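Local coordinates for protein papain-like protease (PDB 4PT5) that is a viral cysteine protease of the papain-like family, which probably cleaves the coronavirus polyprotein and, as in its relatives, may remove ubiquitin from host proteins, at residues A179-S184 and T242-L247. Numbering follows the deposited sequence.
Sequences AELCCS and TTPWLL
Leu181 and Pro244 meet tip to tip. The methyl CD2 of Leu181 lies 3.8 Å from Pro244 CG, and its other methyl, CD1, is nearly as close to that carbon at 3.9 Å. CG of Leu181 stands anti to the backbone N (chi1 -151°), which carries the fork across toward 242-247, so that both methyls reach the proline ring. CD2 stays with the proline ring, while CD1 also extends to the indole of Trp245, coming obliquely to within 4.1 Å of NE1. Cys183 completes the cluster: its SG, set between its own backbone N and carbonyl carbon (chi1 56°), packs 3.8 Å from Pro244 CG. Pro244 suits this place because its closed ring offers a compact apolar surface and its nitrogen has no hydrogen needing a partner; a branched leucine and a small thiol can both rest against it. The large indole suits the buried end, with its one polar group satisfied by a hydrogen bond from NE1 to the carbonyl of Lys126.

Toward Ser184 and Thr242 the packing thins. The closest pair there is two carbonyl oxygens, Ser184 O and Thr242 O, 4.2 Å apart, which cannot hydrogen-bond to each other. The backbones come closer here, 7.1 Å between the CA atoms of Ser184 and Thr243, yet no side chains meet between them as Leu181 and Pro244 do. Ser184 is exposed and Thr242 partly so, and small hydroxyl residues are at ease at such a solvent-facing edge.

The contact bridges two parts of the protease. Strand 179-181 pairs with strand 128-130 beside the helical region, whereas Thr242 ends a strand of the zinc-bearing sheet and the chain then continues into strand 245-250. Helix 206-209 packs against Pro244 and Trp245, and strand 304-315 runs antiparallel alongside 245-250, with Leu313 touching the indole.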
ATOM      1  N   ALA A 179      11.853  -1.277  -8.364  1.00 72.01           N
ATOM      2  CA  ALA A 179      13.160  -1.033  -8.977  1.00 74.65           C
ATOM      3  C   ALA A 179      13.728  -2.261  -9.700  1.00 75.70           C
ATOM      4  O   ALA A 179      13.128  -3.337  -9.687  1.00 75.20           O
ATOM      5  CB  ALA A 179      14.147  -0.513  -7.938  1.00 73.20           C
ATOM      6  N   GLU A 180      14.890  -2.081 -10.322  1.00 78.99           N
ATOM      7  CA  GLU A 180      15.540  -3.113 -11.125  1.00 82.47           C
ATOM      8  C   GLU A 180      17.045  -2.848 -11.177  1.00 83.07           C
ATOM      9  O   GLU A 180      17.481  -1.694 -11.163  1.00 83.20           O
ATOM     10  CB  GLU A 180      14.958  -3.121 -12.542  1.00 84.25           C
ATOM     11  CG  GLU A 180      15.292  -4.357 -13.364  1.00 87.66           C
ATOM     12  CD  GLU A 180      14.966  -4.193 -14.839  1.00 90.53           C
ATOM     13  OE1 GLU A 180      15.178  -3.087 -15.387  1.00 91.54           O
ATOM     14  OE2 GLU A 180      14.505  -5.175 -15.457  1.00 91.31           O
ATOM     15  N   LEU A 181      17.828  -3.921 -11.243  1.00 84.70           N
ATOM     16  CA  LEU A 181      19.285  -3.823 -11.275  1.00 85.61           C
ATOM     17  C   LEU A 181      19.824  -3.770 -12.707  1.00 87.61           C
ATOM     18  O   LEU A 181      19.294  -4.431 -13.605  1.00 89.30           O
ATOM     19  CB  LEU A 181      19.905  -4.998 -10.520  1.00 84.34           C
ATOM     20  CG  LEU A 181      21.268  -4.766  -9.870  1.00 84.91           C
ATOM     21  CD1 LEU A 181      21.136  -3.946  -8.591  1.00 84.94           C
ATOM     22  CD2 LEU A 181      21.928  -6.103  -9.580  1.00 84.19           C
ATOM     23  N   CYS A 182      20.883  -2.986 -12.906  1.00 87.82           N
ATOM     24  CA  CYS A 182      21.475  -2.782 -14.230  1.00 89.10           C
ATOM     25  C   CYS A 182      22.687  -3.680 -14.503  1.00 88.77           C
ATOM     26  O   CYS A 182      23.388  -3.502 -15.503  1.00 87.59           O
ATOM     27  CB  CYS A 182      21.855  -1.309 -14.416  1.00 91.14           C
ATOM     28  SG  CYS A 182      20.458  -0.161 -14.372  1.00 95.20           S
ATOM     29  N   CYS A 183      22.920  -4.646 -13.616  1.00 88.58           N
ATOM     30  CA  CYS A 183      24.047  -5.573 -13.740  1.00 87.19           C
ATOM     31  C   CYS A 183      23.688  -6.976 -13.239  1.00 86.20           C
ATOM     32  O   CYS A 183      22.524  -7.261 -12.950  1.00 84.61           O
ATOM     33  CB  CYS A 183      25.274  -5.028 -12.998  1.00 87.62           C
ATOM     34  SG  CYS A 183      24.996  -4.646 -11.252  1.00 87.74           S
ATOM     35  N   SER A 184      24.694  -7.846 -13.149  1.00 87.34           N
ATOM     36  CA  SER A 184      24.498  -9.224 -12.699  1.00 86.76           C
ATOM     37  C   SER A 184      24.529  -9.348 -11.178  1.00 85.19           C
ATOM     38  O   SER A 184      25.435  -8.828 -10.518  1.00 86.70           O
ATOM     39  CB  SER A 184      25.557 -10.150 -13.309  1.00 87.67           C
ATOM     40  OG  SER A 184      25.382 -10.283 -14.709  1.00 89.60           O
ATOM     41  N   THR A 242      27.158 -13.014  -5.271  1.00 79.68           N
ATOM     42  CA  THR A 242      27.763 -11.977  -6.102  1.00 78.23           C
ATOM     43  C   THR A 242      26.769 -10.833  -6.308  1.00 76.87           C
ATOM     44  O   THR A 242      25.735 -11.011  -6.953  1.00 77.03           O
ATOM     45  CB  THR A 242      28.230 -12.542  -7.462  1.00 79.89           C
ATOM     46  OG1 THR A 242      28.922 -13.781  -7.259  1.00 80.01           O
ATOM     47  CG2 THR A 242      29.159 -11.556  -8.169  1.00 79.91           C
ATOM     48  N   THR A 243      27.083  -9.668  -5.740  1.00 75.53           N
ATOM     49  CA  THR A 243      26.210  -8.487  -5.816  1.00 73.67           C
ATOM     50  C   THR A 243      27.013  -7.203  -6.078  1.00 71.64           C
ATOM     51  O   THR A 243      28.230  -7.193  -5.891  1.00 73.48           O
ATOM     52  CB  THR A 243      25.384  -8.297  -4.518  1.00 73.38           C
ATOM     53  OG1 THR A 243      26.262  -8.076  -3.405  1.00 73.02           O
ATOM     54  CG2 THR A 243      24.494  -9.502  -4.235  1.00 72.62           C
ATOM     55  N   PRO A 244      26.341  -6.125  -6.537  1.00 69.29           N
ATOM     56  CA  PRO A 244      26.986  -4.807  -6.574  1.00 68.18           C
ATOM     57  C   PRO A 244      26.991  -4.123  -5.203  1.00 67.85           C
ATOM     58  O   PRO A 244      27.831  -3.257  -4.946  1.00 67.48           O
ATOM     59  CB  PRO A 244      26.117  -4.019  -7.558  1.00 67.60           C
ATOM     60  CG  PRO A 244      24.778  -4.667  -7.486  1.00 68.41           C
ATOM     61  CD  PRO A 244      25.051  -6.125  -7.256  1.00 69.55           C
ATOM     62  N   TRP A 245      26.051  -4.517  -4.346  1.00 67.46           N
ATOM     63  CA  TRP A 245      25.926  -4.023  -2.972  1.00 67.81           C
ATOM     64  C   TRP A 245      24.985  -4.920  -2.221  1.00 67.77           C
ATOM     65  O   TRP A 245      24.264  -5.714  -2.832  1.00 69.12           O
ATOM     66  CB  TRP A 245      25.420  -2.580  -2.945  1.00 66.71           C
ATOM     67  CG  TRP A 245      24.229  -2.333  -3.841  1.00 66.11           C
ATOM     68  CD1 TRP A 245      24.233  -1.823  -5.137  1.00 66.16           C
ATOM     69  CD2 TRP A 245      22.810  -2.582  -3.536  1.00 66.06           C
ATOM     70  NE1 TRP A 245      22.958  -1.739  -5.636  1.00 66.23           N
ATOM     71  CE2 TRP A 245      22.058  -2.178  -4.729  1.00 66.18           C
ATOM     72  CE3 TRP A 245      22.114  -3.076  -2.435  1.00 65.92           C
ATOM     73  CZ2 TRP A 245      20.675  -2.276  -4.795  1.00 65.75           C
ATOM     74  CZ3 TRP A 245      20.720  -3.169  -2.514  1.00 64.13           C
ATOM     75  CH2 TRP A 245      20.021  -2.780  -3.665  1.00 64.05           C
ATOM     76  N   LEU A 246      24.970  -4.807  -0.895  1.00 65.61           N
ATOM     77  CA  LEU A 246      24.096  -5.644  -0.076  1.00 65.30           C
ATOM     78  C   LEU A 246      23.377  -4.860   1.014  1.00 65.55           C
ATOM     79  O   LEU A 246      24.009  -4.280   1.897  1.00 65.77           O
ATOM     80  CB  LEU A 246      24.884  -6.806   0.542  1.00 66.80           C
ATOM     81  CG  LEU A 246      24.169  -7.744   1.526  1.00 65.70           C
ATOM     82  CD1 LEU A 246      23.125  -8.613   0.833  1.00 65.96           C
ATOM     83  CD2 LEU A 246      25.184  -8.608   2.260  1.00 65.35           C
ATOM     84  N   LEU A 247      22.049  -4.866   0.947  1.00 65.41           N
ATOM     85  CA  LEU A 247      21.218  -4.261   1.978  1.00 64.74           C
ATOM     86  C   LEU A 247      20.635  -5.348   2.874  1.00 65.73           C
ATOM     87  O   LEU A 247      19.989  -6.282   2.388  1.00 66.20           O
ATOM     88  CB  LEU A 247      20.100  -3.421   1.347  1.00 63.78           C
ATOM     89  CG  LEU A 247      19.183  -2.604   2.266  1.00 62.85           C
ATOM     90  CD1 LEU A 247      19.916  -1.427   2.894  1.00 61.57           C
ATOM     91  CD2 LEU A 247      17.961  -2.125   1.496  1.00 62.24           C
TER